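Local structure of sortase B (Listeria monocytogenes serovar 1/2a, 5JCV) at residues T60-D65 against Y101-T106; N67-G72 against I125-P130; I112-E117 against V178-L183; T133-Y138 against D158-L163. The protein cleaves a C-terminal sorting signal of surface proteins as a transpeptidase and, through a thioester intermediate, attaches them covalently to the cell wall. One frame throughout, in Å; residues are numbered along the deposited sequence.

All four contacts lie in the sortase domain, the part of the membrane protein held in this chain, and all reach the same mixed β-sheet. Along the chain contacts 1 and 2 alternate their segments, whereas contact 4 is nested within the loop closed by contact 3. Contacts 2 and 4, centres about 9 Å apart, join neighbouring strands 67-72 and 160-165 to helix 132-145 and the loop before it. Contact 3, about 11 Å from the centre of contact 4, adds the antiparallel pair 107-118 and 176-182. Contact 1 lies about 18 Å from contact 3, centre to centre, where a loop meets a β-hairpin turn. Together they tie the sheet to its helix and loops within one compact domain.

Contact 1 of 4, residues T60-D65 against Y101-T106; sequences TNEFLD and YESGLT
E62, in the loop between strands 53-55 and 67-72, extends its carboxylate to S103 and L105 in the turn of the β-hairpin formed by strands 98-102 and 107-118. The glutamate chain runs extended beyond CG and brings its carboxylate to the turn, crossing L105 at an oblique angle. E62 OE2 lies 2.7 Å from S103 OG. That hydroxyl is also 3.0 Å from T106 O, and its single proton can serve one of these acceptors at a time. E62 OE2 has a second partner in Y108 OH, a hydrogen bond from the hairpin's other strand, so two hydroxyl groups of the hairpin meet this oxygen. The other carboxylate oxygen, E62 OE1, rests 3.3 Å from the methyl L105 CD1. The same methyl touches the edge of the F63 ring, with F63 CE1 at 3.6 Å, and the two side chains cross at about a right angle. F63 chi1 is -30°, away from a staggered value, and one ring face is turned back over E62 CB. Behind them N61 shapes the loop: N61 OD1 accepts from F63 N at 2.8 Å and from L64 N at 3.1 Å, both donors coming from the same face of the amide. Across the subunit interface, L105 packs on L105 of the second subunit. The whole is a surface contact in which an Asx turn, extended to an Asx motif, presents a glutamate to the turn of a β-hairpin.

Contact 2 of 4, residues N67-G72 against I125-P130; sequences NTIIYG and IETEFP
I125 O receives a hydrogen bond from R58 NH2 and has the methyl I69 CD1 3.7 Å away, so one carbonyl oxygen meets both a guanidinium group and the end of an isoleucine. The contact lays the loop ahead of helix 132-145 against strand 67-72 of the sortase β-barrel; the helix lies in the connection between strands 107-118 and 160-165, where class B sortases carry a long helix. I69 carries the apolar part. Its CG1 is anti to the carbonyl carbon (chi1 -57°), and the chain continues outward to CD1, which also touches T127 CG2 at 3.8 Å; the two side chains cross at about a right angle. The other branch, I69 CG2, sits 3.3 Å above the plane of the Y71 ring, toward its rim. Y71 OH is held in turn by a hydrogen bond to D56 OD2. At the start of the strand the backbone itself is met: T127 CG2 lies 3.5 Å from N67 O, an oxygen that also takes a weak hydrogen bond from N59 ND2. N59 also accepts a hydrogen bond on its OD1 from I69 N, so it meets the strand at two places, once weakly. R58 and N59 each touch T127 as well. Next to T127, the backbone of E126 turns its carbonyl toward N67, E126 O standing 3.8 Å from N67 CB. F129 closes this end of the contact: N67 CB lies at the edge of its ring, near the ring plane, 4.3 Å from F129 CE2.

Contact 3 of 4, residues I112-E117 against V178-L183; sequences IFAVYE and VIQGKL
Y116, V178 and Q180 interlock on one face of an antiparallel pair of strands, 107-118 and 176-182, and make the dense part of the contact. V178 CB lies over one face of the Y116 ring, a CH-pi contact 4.2 Å from the centroid. Y116 CG occupies the position between its backbone N and carbonyl carbon (chi1 46°), which swings the ring across to the partner strand. There Y116 OH gives a hydrogen bond to Q180 OE1 at 2.9 Å. The donor stands above the carbonyl plane, 69° out of it, and ring and amide planes are almost perpendicular. Q180 NE2 is held from outside by Y138 OH and T162 OG1, so both ends of this buried amide have partners. A classic β-bulge follows: Q180 O accepts from F113 N at 2.9 Å and from A114 N at 3.2 Å. At the bulge the F113 ring lies against the opposite strand, F113 CD2 meeting G181 CA at 3.6 Å. On the other face I179 spans two neighbours, its CD1 3.7 Å from V115 CG2 and its CG2 3.8 Å from I112 CG1. By contrast, the ends are looser: E117 is exposed, while the partly exposed K182 leads its side chain away to a hydrogen bond between K182 NZ and K153 O. Helix 132-145 packs on F113, Y116 and Q180 through L139, V142 and Q145, and strand 160-165 flanks the 176-182 strand on its remaining edge.

Contact 4 of 4, residues T133-Y138 against D158-L163; sequences TDFEDY and DRIITL
F135 and Y138, one helical turn apart, project from helix 132-145 onto I160 at the start of strand 160-165. I160 is the shared partner: its CD1 lies 3.9 Å from Y138 CE2, while its CG2 meets the edge of the F135 ring, 4.1 Å from F135 CZ. With I160 CG1 between the backbone N and the carbonyl carbon (chi1 73°), CD1 comes within range of both rings. The F135 ring also reaches the backbone before the strand, F135 CE2 lying 3.2 Å from D158 O. That oxygen accepts a hydrogen bond from K66 NZ, and the K66 side chain touches F135 as well. Both aromatic side chains leave the helix with CG anti to the backbone N, and both meet F129, in the loop before the helix, edge-to-face. Y138 OH is bonded to Y124 O, in the connection between strand 107-118 and the helix, and to Q180 NE2. Farther out, D158 is placed by the bond of its OD2 to S155 N. Helix and strand axes stay 13.1 Å apart at closest approach and their N-to-C directions differ by 41°, so the long aromatic side chains bridge the separation. Around I160, N67 on neighbouring strand 67-72, Q180 on strand 176-182 and F113 on strand 107-118 complete the layer that lies between the sheet and helix 132-145.

Contact 1 of 4, residues T60-D65 against Y101-T106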
# COMPACT_ATOMS: atom_id res chain seq x y z
N THR A 60 -0.09 -3.03 12.96
CA THR A 60 0.90 -2.53 11.99
C THR A 60 1.76 -3.64 11.38
O THR A 60 2.72 -3.34 10.73
CB THR A 60 1.83 -1.55 12.67
OG1 THR A 60 2.33 -2.18 13.85
CG2 THR A 60 1.04 -0.30 13.08
N ASN A 61 1.36 -4.89 11.54
CA ASN A 61 2.04 -6.03 10.99
C ASN A 61 1.09 -7.19 10.69
O ASN A 61 0.83 -8.04 11.54
CB ASN A 61 3.11 -6.49 11.98
CG ASN A 61 3.94 -7.66 11.47
OD1 ASN A 61 3.58 -8.38 10.48
ND2 ASN A 61 5.07 -7.86 12.13
N GLU A 62 0.61 -7.19 9.46
CA GLU A 62 -0.18 -8.29 8.85
C GLU A 62 0.29 -9.73 9.26
O GLU A 62 -0.52 -10.61 9.59
CB GLU A 62 0.04 -8.16 7.35
CG GLU A 62 -1.15 -8.24 6.42
CD GLU A 62 -0.77 -7.66 5.05
OE1 GLU A 62 -0.21 -6.54 5.02
OE2 GLU A 62 -0.98 -8.31 4.02
N PHE A 63 1.61 -9.97 9.22
CA PHE A 63 2.12 -11.35 9.29
C PHE A 63 2.18 -11.88 10.69
O PHE A 63 2.14 -13.11 10.90
CB PHE A 63 3.51 -11.49 8.68
CG PHE A 63 3.78 -10.53 7.58
CD1 PHE A 63 3.04 -10.60 6.39
CD2 PHE A 63 4.76 -9.53 7.72
CE1 PHE A 63 3.27 -9.69 5.37
CE2 PHE A 63 5.00 -8.63 6.70
CZ PHE A 63 4.25 -8.71 5.53
N LEU A 64 2.31 -10.98 11.65
CA LEU A 64 2.47 -11.38 13.03
C LEU A 64 1.26 -11.02 13.89
O LEU A 64 1.01 -11.71 14.88
CB LEU A 64 3.77 -10.79 13.64
CG LEU A 64 5.11 -11.53 13.38
CD1 LEU A 64 5.39 -11.67 11.90
CD2 LEU A 64 6.28 -10.82 14.05
N ASP A 65 0.56 -9.93 13.58
CA ASP A 65 -0.64 -9.54 14.38
C ASP A 65 -1.61 -10.69 14.39
O ASP A 65 -2.07 -11.13 13.31
CB ASP A 65 -1.33 -8.34 13.78
CG ASP A 65 -0.55 -7.08 13.96
OD1 ASP A 65 0.37 -7.11 14.78
OD2 ASP A 65 -0.81 -6.08 13.26
N TYR A 101 -10.77 -8.79 2.41
CA TYR A 101 -10.02 -7.78 3.10
C TYR A 101 -8.75 -7.58 2.30
O TYR A 101 -8.00 -8.53 2.12
CB TYR A 101 -9.68 -8.28 4.52
CG TYR A 101 -8.59 -7.49 5.20
CD1 TYR A 101 -8.76 -6.12 5.46
CD2 TYR A 101 -7.37 -8.09 5.60
CE1 TYR A 101 -7.76 -5.37 6.08
CE2 TYR A 101 -6.36 -7.35 6.22
CZ TYR A 101 -6.56 -5.98 6.45
OH TYR A 101 -5.60 -5.19 7.02
N GLU A 102 -8.53 -6.37 1.81
CA GLU A 102 -7.23 -6.00 1.24
C GLU A 102 -6.41 -5.27 2.30
O GLU A 102 -6.94 -4.45 3.06
CB GLU A 102 -7.38 -5.10 0.01
CG GLU A 102 -7.40 -5.82 -1.33
CD GLU A 102 -8.80 -6.10 -1.84
OE1 GLU A 102 -9.28 -5.27 -2.64
OE2 GLU A 102 -9.42 -7.14 -1.45
N SER A 103 -5.13 -5.59 2.37
CA SER A 103 -4.16 -4.80 3.12
C SER A 103 -3.41 -3.88 2.11
O SER A 103 -3.84 -3.68 0.96
CB SER A 103 -3.18 -5.71 3.83
OG SER A 103 -2.55 -6.52 2.85
N GLY A 104 -2.29 -3.31 2.55
CA GLY A 104 -1.46 -2.51 1.66
C GLY A 104 -0.77 -3.36 0.59
O GLY A 104 -0.35 -2.82 -0.43
N LEU A 105 -0.66 -4.67 0.84
CA LEU A 105 0.10 -5.60 -0.01
C LEU A 105 -0.78 -6.38 -0.91
O LEU A 105 -0.45 -6.58 -2.09
CB LEU A 105 0.82 -6.64 0.85
CG LEU A 105 1.75 -6.15 1.95
CD1 LEU A 105 2.11 -7.32 2.85
CD2 LEU A 105 2.99 -5.49 1.36
N THR A 106 -1.88 -6.88 -0.36
CA THR A 106 -2.60 -7.96 -1.01
C THR A 106 -3.97 -8.27 -0.39
O THR A 106 -4.27 -7.79 0.69
CB THR A 106 -1.76 -9.26 -0.95
OG1 THR A 106 -2.40 -10.25 -1.79
CG2 THR A 106 -1.59 -9.74 0.55

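Contact 2 of 4, residues N67-G72 against I125-P130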
# COMPACT_ATOMS: atom_id res chain seq x y z
N ASN A 67 -4.53 -10.61 15.78
CA ASN A 67 -5.90 -10.06 15.71
C ASN A 67 -5.88 -8.61 15.24
O ASN A 67 -5.51 -7.71 15.98
CB ASN A 67 -6.62 -10.18 17.06
CG ASN A 67 -8.08 -9.61 17.06
OD1 ASN A 67 -8.61 -9.17 18.11
ND2 ASN A 67 -8.71 -9.60 15.91
N THR A 68 -6.27 -8.43 14.00
CA THR A 68 -6.34 -7.15 13.35
C THR A 68 -7.80 -6.67 13.43
O THR A 68 -8.74 -7.40 13.00
CB THR A 68 -5.95 -7.34 11.87
OG1 THR A 68 -4.63 -7.94 11.76
CG2 THR A 68 -5.98 -6.04 11.12
N ILE A 69 -8.01 -5.46 13.93
CA ILE A 69 -9.36 -4.93 14.17
C ILE A 69 -9.65 -3.74 13.28
O ILE A 69 -8.86 -2.79 13.18
CB ILE A 69 -9.56 -4.55 15.65
CG1 ILE A 69 -9.29 -5.75 16.57
CG2 ILE A 69 -10.97 -4.03 15.94
CD1 ILE A 69 -8.82 -5.33 17.94
N ILE A 70 -10.82 -3.81 12.66
CA ILE A 70 -11.32 -2.78 11.78
C ILE A 70 -12.65 -2.26 12.37
O ILE A 70 -13.58 -3.04 12.65
CB ILE A 70 -11.60 -3.35 10.36
CG1 ILE A 70 -10.43 -4.17 9.79
CG2 ILE A 70 -11.90 -2.21 9.39
CD1 ILE A 70 -9.11 -3.39 9.72
N TYR A 71 -12.74 -0.95 12.48
CA TYR A 71 -13.80 -0.28 13.14
C TYR A 71 -14.61 0.54 12.14
O TYR A 71 -14.07 1.01 11.13
CB TYR A 71 -13.20 0.71 14.16
CG TYR A 71 -12.46 0.08 15.31
CD1 TYR A 71 -13.13 -0.61 16.33
CD2 TYR A 71 -11.10 0.22 15.41
CE1 TYR A 71 -12.44 -1.18 17.38
CE2 TYR A 71 -10.40 -0.34 16.46
CZ TYR A 71 -11.08 -1.02 17.44
OH TYR A 71 -10.37 -1.55 18.45
N GLY A 72 -15.89 0.74 12.42
CA GLY A 72 -16.71 1.69 11.65
C GLY A 72 -17.95 2.05 12.44
O GLY A 72 -18.32 1.32 13.32
N ILE A 125 -11.07 -7.15 22.12
CA ILE A 125 -10.20 -6.13 21.53
C ILE A 125 -8.71 -6.35 21.87
O ILE A 125 -7.89 -5.46 21.57
CB ILE A 125 -10.58 -4.70 21.95
CG1 ILE A 125 -10.12 -4.41 23.40
CG2 ILE A 125 -12.05 -4.48 21.74
CD1 ILE A 125 -10.27 -2.96 23.85
N GLU A 126 -8.37 -7.46 22.52
CA GLU A 126 -6.97 -7.79 22.78
C GLU A 126 -6.22 -7.98 21.47
O GLU A 126 -6.68 -8.70 20.56
CB GLU A 126 -6.87 -9.04 23.61
CG GLU A 126 -5.47 -9.30 24.13
CD GLU A 126 -5.48 -10.33 25.23
OE1 GLU A 126 -6.50 -10.41 25.95
OE2 GLU A 126 -4.46 -11.05 25.37
N THR A 127 -5.08 -7.29 21.36
CA THR A 127 -4.15 -7.49 20.26
C THR A 127 -2.80 -8.13 20.62
O THR A 127 -2.05 -8.50 19.72
CB THR A 127 -3.89 -6.18 19.49
OG1 THR A 127 -3.39 -5.17 20.37
CG2 THR A 127 -5.19 -5.70 18.85
N GLU A 128 -2.51 -8.29 21.91
CA GLU A 128 -1.20 -8.74 22.36
C GLU A 128 -1.34 -10.09 23.06
O GLU A 128 -2.16 -10.26 23.95
CB GLU A 128 -0.57 -7.70 23.29
CG GLU A 128 0.04 -6.51 22.54
CD GLU A 128 -0.10 -5.18 23.30
OE1 GLU A 128 0.36 -5.09 24.47
OE2 GLU A 128 -0.66 -4.21 22.71
N PHE A 129 -0.56 -11.07 22.60
CA PHE A 129 -0.66 -12.44 23.10
C PHE A 129 0.76 -12.98 23.36
O PHE A 129 1.38 -13.48 22.42
CB PHE A 129 -1.41 -13.31 22.08
CG PHE A 129 -2.78 -12.79 21.76
CD1 PHE A 129 -3.85 -13.05 22.62
CD2 PHE A 129 -2.99 -11.98 20.65
CE1 PHE A 129 -5.11 -12.53 22.36
CE2 PHE A 129 -4.26 -11.46 20.38
CZ PHE A 129 -5.32 -11.74 21.24
N PRO A 130 1.28 -12.85 24.62
CA PRO A 130 2.67 -13.26 24.93
C PRO A 130 3.03 -14.57 24.25
O PRO A 130 3.97 -14.62 23.45
CB PRO A 130 2.68 -13.43 26.46
CG PRO A 130 1.57 -12.53 26.94
CD PRO A 130 0.61 -12.28 25.80

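Contact 3 of 4, residues I112-E117 against V178-L183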
# COMPACT_ATOMS: atom_id res chain seq x y z
N ILE A 112 -15.44 -16.38 8.23
CA ILE A 112 -16.08 -16.02 9.49
C ILE A 112 -16.31 -17.24 10.38
O ILE A 112 -16.86 -18.26 9.95
CB ILE A 112 -17.43 -15.32 9.22
CG1 ILE A 112 -17.19 -13.95 8.58
CG2 ILE A 112 -18.22 -15.16 10.51
CD1 ILE A 112 -18.38 -13.45 7.78
N PHE A 113 -15.92 -17.12 11.64
CA PHE A 113 -16.11 -18.18 12.62
C PHE A 113 -16.83 -17.75 13.92
O PHE A 113 -17.27 -18.62 14.68
CB PHE A 113 -14.77 -18.80 12.95
CG PHE A 113 -13.88 -17.93 13.79
CD1 PHE A 113 -13.92 -18.00 15.17
CD2 PHE A 113 -12.96 -17.08 13.20
CE1 PHE A 113 -13.10 -17.20 15.94
CE2 PHE A 113 -12.14 -16.29 13.97
CZ PHE A 113 -12.21 -16.35 15.34
N ALA A 114 -16.98 -16.45 14.15
CA ALA A 114 -17.69 -15.94 15.35
C ALA A 114 -18.42 -14.65 15.07
O ALA A 114 -17.90 -13.74 14.43
CB ALA A 114 -16.72 -15.71 16.51
N VAL A 115 -19.61 -14.56 15.61
CA VAL A 115 -20.53 -13.43 15.41
C VAL A 115 -21.22 -13.15 16.76
O VAL A 115 -21.79 -14.05 17.34
CB VAL A 115 -21.57 -13.81 14.36
CG1 VAL A 115 -22.71 -12.83 14.31
CG2 VAL A 115 -20.92 -14.01 13.00
N TYR A 116 -21.17 -11.92 17.26
CA TYR A 116 -21.92 -11.58 18.49
C TYR A 116 -22.07 -10.10 18.65
O TYR A 116 -21.38 -9.31 17.98
CB TYR A 116 -21.24 -12.17 19.74
CG TYR A 116 -19.75 -11.94 19.80
CD1 TYR A 116 -19.24 -10.82 20.40
CD2 TYR A 116 -18.86 -12.85 19.19
CE1 TYR A 116 -17.86 -10.60 20.45
CE2 TYR A 116 -17.49 -12.64 19.21
CZ TYR A 116 -17.01 -11.50 19.83
OH TYR A 116 -15.68 -11.27 19.89
N GLU A 117 -22.98 -9.72 19.54
CA GLU A 117 -23.09 -8.35 20.03
C GLU A 117 -22.48 -8.36 21.39
O GLU A 117 -22.58 -9.37 22.12
CB GLU A 117 -24.53 -7.93 20.23
CG GLU A 117 -25.32 -7.74 18.96
CD GLU A 117 -26.80 -7.50 19.24
OE1 GLU A 117 -27.54 -8.47 19.64
OE2 GLU A 117 -27.21 -6.34 19.05
N VAL A 178 -19.99 -7.42 16.33
CA VAL A 178 -18.63 -7.92 16.11
C VAL A 178 -18.68 -9.15 15.23
O VAL A 178 -19.47 -10.04 15.46
CB VAL A 178 -17.94 -8.30 17.43
CG1 VAL A 178 -16.53 -8.82 17.13
CG2 VAL A 178 -17.86 -7.11 18.35
N ILE A 179 -17.81 -9.19 14.24
CA ILE A 179 -17.65 -10.34 13.35
C ILE A 179 -16.18 -10.66 13.39
O ILE A 179 -15.35 -9.76 13.27
CB ILE A 179 -18.00 -9.93 11.91
CG1 ILE A 179 -19.43 -9.41 11.87
CG2 ILE A 179 -17.84 -11.07 10.93
CD1 ILE A 179 -20.45 -10.45 12.22
N GLN A 180 -15.85 -11.92 13.61
CA GLN A 180 -14.48 -12.35 13.55
C GLN A 180 -14.24 -13.53 12.57
O GLN A 180 -15.04 -14.47 12.47
CB GLN A 180 -14.04 -12.72 14.94
CG GLN A 180 -14.16 -11.56 15.89
CD GLN A 180 -13.65 -11.95 17.24
OE1 GLN A 180 -14.28 -12.76 17.90
NE2 GLN A 180 -12.49 -11.40 17.64
N GLY A 181 -13.15 -13.43 11.83
CA GLY A 181 -12.90 -14.39 10.79
C GLY A 181 -11.44 -14.81 10.74
O GLY A 181 -10.57 -14.06 11.17
N LYS A 182 -11.21 -16.00 10.20
CA LYS A 182 -9.86 -16.56 10.03
C LYS A 182 -9.19 -16.02 8.75
O LYS A 182 -9.79 -16.05 7.69
CB LYS A 182 -9.98 -18.09 9.94
CG LYS A 182 -8.69 -18.85 9.69
CD LYS A 182 -8.97 -20.29 9.29
CE LYS A 182 -9.30 -21.14 10.50
NZ LYS A 182 -9.61 -22.55 10.11
N LEU A 183 -7.97 -15.51 8.87
CA LEU A 183 -7.16 -15.21 7.68
C LEU A 183 -6.72 -16.47 6.97
O LEU A 183 -6.52 -17.53 7.55
CB LEU A 183 -5.89 -14.43 8.02
CG LEU A 183 -6.06 -12.93 8.21
CD1 LEU A 183 -4.69 -12.27 8.16
CD2 LEU A 183 -7.00 -12.35 7.16
OXT LEU A 183 -6.58 -16.40 5.77

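Contact 4 of 4, residues T133-Y138 against D158-L163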
# COMPACT_ATOMS: atom_id res chain seq x y z
N THR A 133 -0.25 -19.97 23.47
CA THR A 133 -1.28 -20.49 24.37
C THR A 133 -2.28 -19.41 24.78
O THR A 133 -3.43 -19.71 25.10
CB THR A 133 -0.65 -21.11 25.64
OG1 THR A 133 0.08 -20.11 26.36
CG2 THR A 133 0.27 -22.28 25.28
N ASP A 134 -1.85 -18.14 24.78
CA ASP A 134 -2.74 -17.03 25.14
C ASP A 134 -3.79 -16.78 24.06
O ASP A 134 -4.94 -16.49 24.36
CB ASP A 134 -1.95 -15.76 25.43
CG ASP A 134 -1.00 -15.92 26.61
OD1 ASP A 134 -1.27 -16.75 27.50
OD2 ASP A 134 0.03 -15.22 26.62
N PHE A 135 -3.39 -16.93 22.80
CA PHE A 135 -4.31 -16.78 21.70
C PHE A 135 -5.32 -17.93 21.60
O PHE A 135 -6.43 -17.73 21.08
CB PHE A 135 -3.52 -16.66 20.42
CG PHE A 135 -4.34 -16.19 19.27
CD1 PHE A 135 -5.07 -15.00 19.37
CD2 PHE A 135 -4.40 -16.92 18.08
CE1 PHE A 135 -5.83 -14.57 18.32
CE2 PHE A 135 -5.16 -16.49 17.02
CZ PHE A 135 -5.87 -15.30 17.13
N GLU A 136 -4.97 -19.10 22.11
CA GLU A 136 -5.91 -20.22 22.13
C GLU A 136 -6.96 -20.05 23.23
O GLU A 136 -8.10 -20.49 23.05
CB GLU A 136 -5.16 -21.57 22.23
CG GLU A 136 -6.01 -22.82 22.49
CD GLU A 136 -7.10 -23.13 21.45
OE1 GLU A 136 -7.13 -22.54 20.34
OE2 GLU A 136 -7.94 -24.00 21.76
N ASP A 137 -6.57 -19.41 24.34
CA ASP A 137 -7.52 -19.04 25.41
C ASP A 137 -8.50 -17.98 24.87
O ASP A 137 -9.71 -18.06 25.11
CB ASP A 137 -6.82 -18.43 26.65
CG ASP A 137 -5.65 -19.27 27.17
OD1 ASP A 137 -5.62 -20.50 26.99
OD2 ASP A 137 -4.75 -18.67 27.79
N TYR A 138 -7.95 -16.99 24.16
CA TYR A 138 -8.74 -15.97 23.47
C TYR A 138 -9.78 -16.60 22.53
O TYR A 138 -10.97 -16.26 22.58
CB TYR A 138 -7.82 -14.99 22.73
CG TYR A 138 -8.53 -13.93 21.94
CD1 TYR A 138 -8.74 -12.66 22.45
CD2 TYR A 138 -8.99 -14.19 20.68
CE1 TYR A 138 -9.40 -11.69 21.72
CE2 TYR A 138 -9.64 -13.24 19.93
CZ TYR A 138 -9.86 -11.99 20.44
OH TYR A 138 -10.53 -11.07 19.65
N ASP A 158 -3.55 -20.06 13.88
CA ASP A 158 -4.15 -19.17 12.88
C ASP A 158 -4.00 -17.72 13.28
O ASP A 158 -3.58 -17.41 14.41
CB ASP A 158 -5.62 -19.48 12.69
CG ASP A 158 -5.87 -20.91 12.28
OD1 ASP A 158 -5.17 -21.38 11.38
OD2 ASP A 158 -6.76 -21.55 12.86
N ARG A 159 -4.37 -16.84 12.36
CA ARG A 159 -4.51 -15.41 12.63
C ARG A 159 -5.87 -14.93 12.16
O ARG A 159 -6.42 -15.47 11.21
CB ARG A 159 -3.46 -14.62 11.87
CG ARG A 159 -2.08 -14.71 12.46
CD ARG A 159 -1.15 -13.81 11.65
NE ARG A 159 -1.36 -14.12 10.23
CZ ARG A 159 -0.76 -15.12 9.59
NH1 ARG A 159 0.16 -15.86 10.22
NH2 ARG A 159 -1.07 -15.36 8.31
N ILE A 160 -6.39 -13.88 12.80
CA ILE A 160 -7.77 -13.43 12.54
C ILE A 160 -7.95 -11.95 12.27
O ILE A 160 -7.05 -11.14 12.44
CB ILE A 160 -8.73 -13.80 13.68
CG1 ILE A 160 -8.49 -12.92 14.90
CG2 ILE A 160 -8.60 -15.27 14.05
CD1 ILE A 160 -9.34 -13.33 16.08
N ILE A 161 -9.14 -11.63 11.80
CA ILE A 161 -9.54 -10.26 11.59
C ILE A 161 -10.90 -10.07 12.24
O ILE A 161 -11.75 -10.96 12.20
CB ILE A 161 -9.49 -9.86 10.11
CG1 ILE A 161 -10.24 -8.55 9.85
CG2 ILE A 161 -10.06 -10.95 9.25
CD1 ILE A 161 -9.82 -7.84 8.59
N THR A 162 -11.06 -8.92 12.91
CA THR A 162 -12.26 -8.59 13.68
C THR A 162 -12.84 -7.34 13.06
O THR A 162 -12.14 -6.31 12.91
CB THR A 162 -11.92 -8.29 15.16
OG1 THR A 162 -11.23 -9.40 15.74
CG2 THR A 162 -13.16 -8.04 15.97
N LEU A 163 -14.11 -7.43 12.69
CA LEU A 163 -14.85 -6.27 12.30
C LEU A 163 -15.74 -5.86 13.48
O LEU A 163 -16.46 -6.68 14.04
CB LEU A 163 -15.66 -6.59 11.07
CG LEU A 163 -14.92 -7.11 9.85
CD1 LEU A 163 -15.90 -7.24 8.73
CD2 LEU A 163 -13.77 -6.26 9.36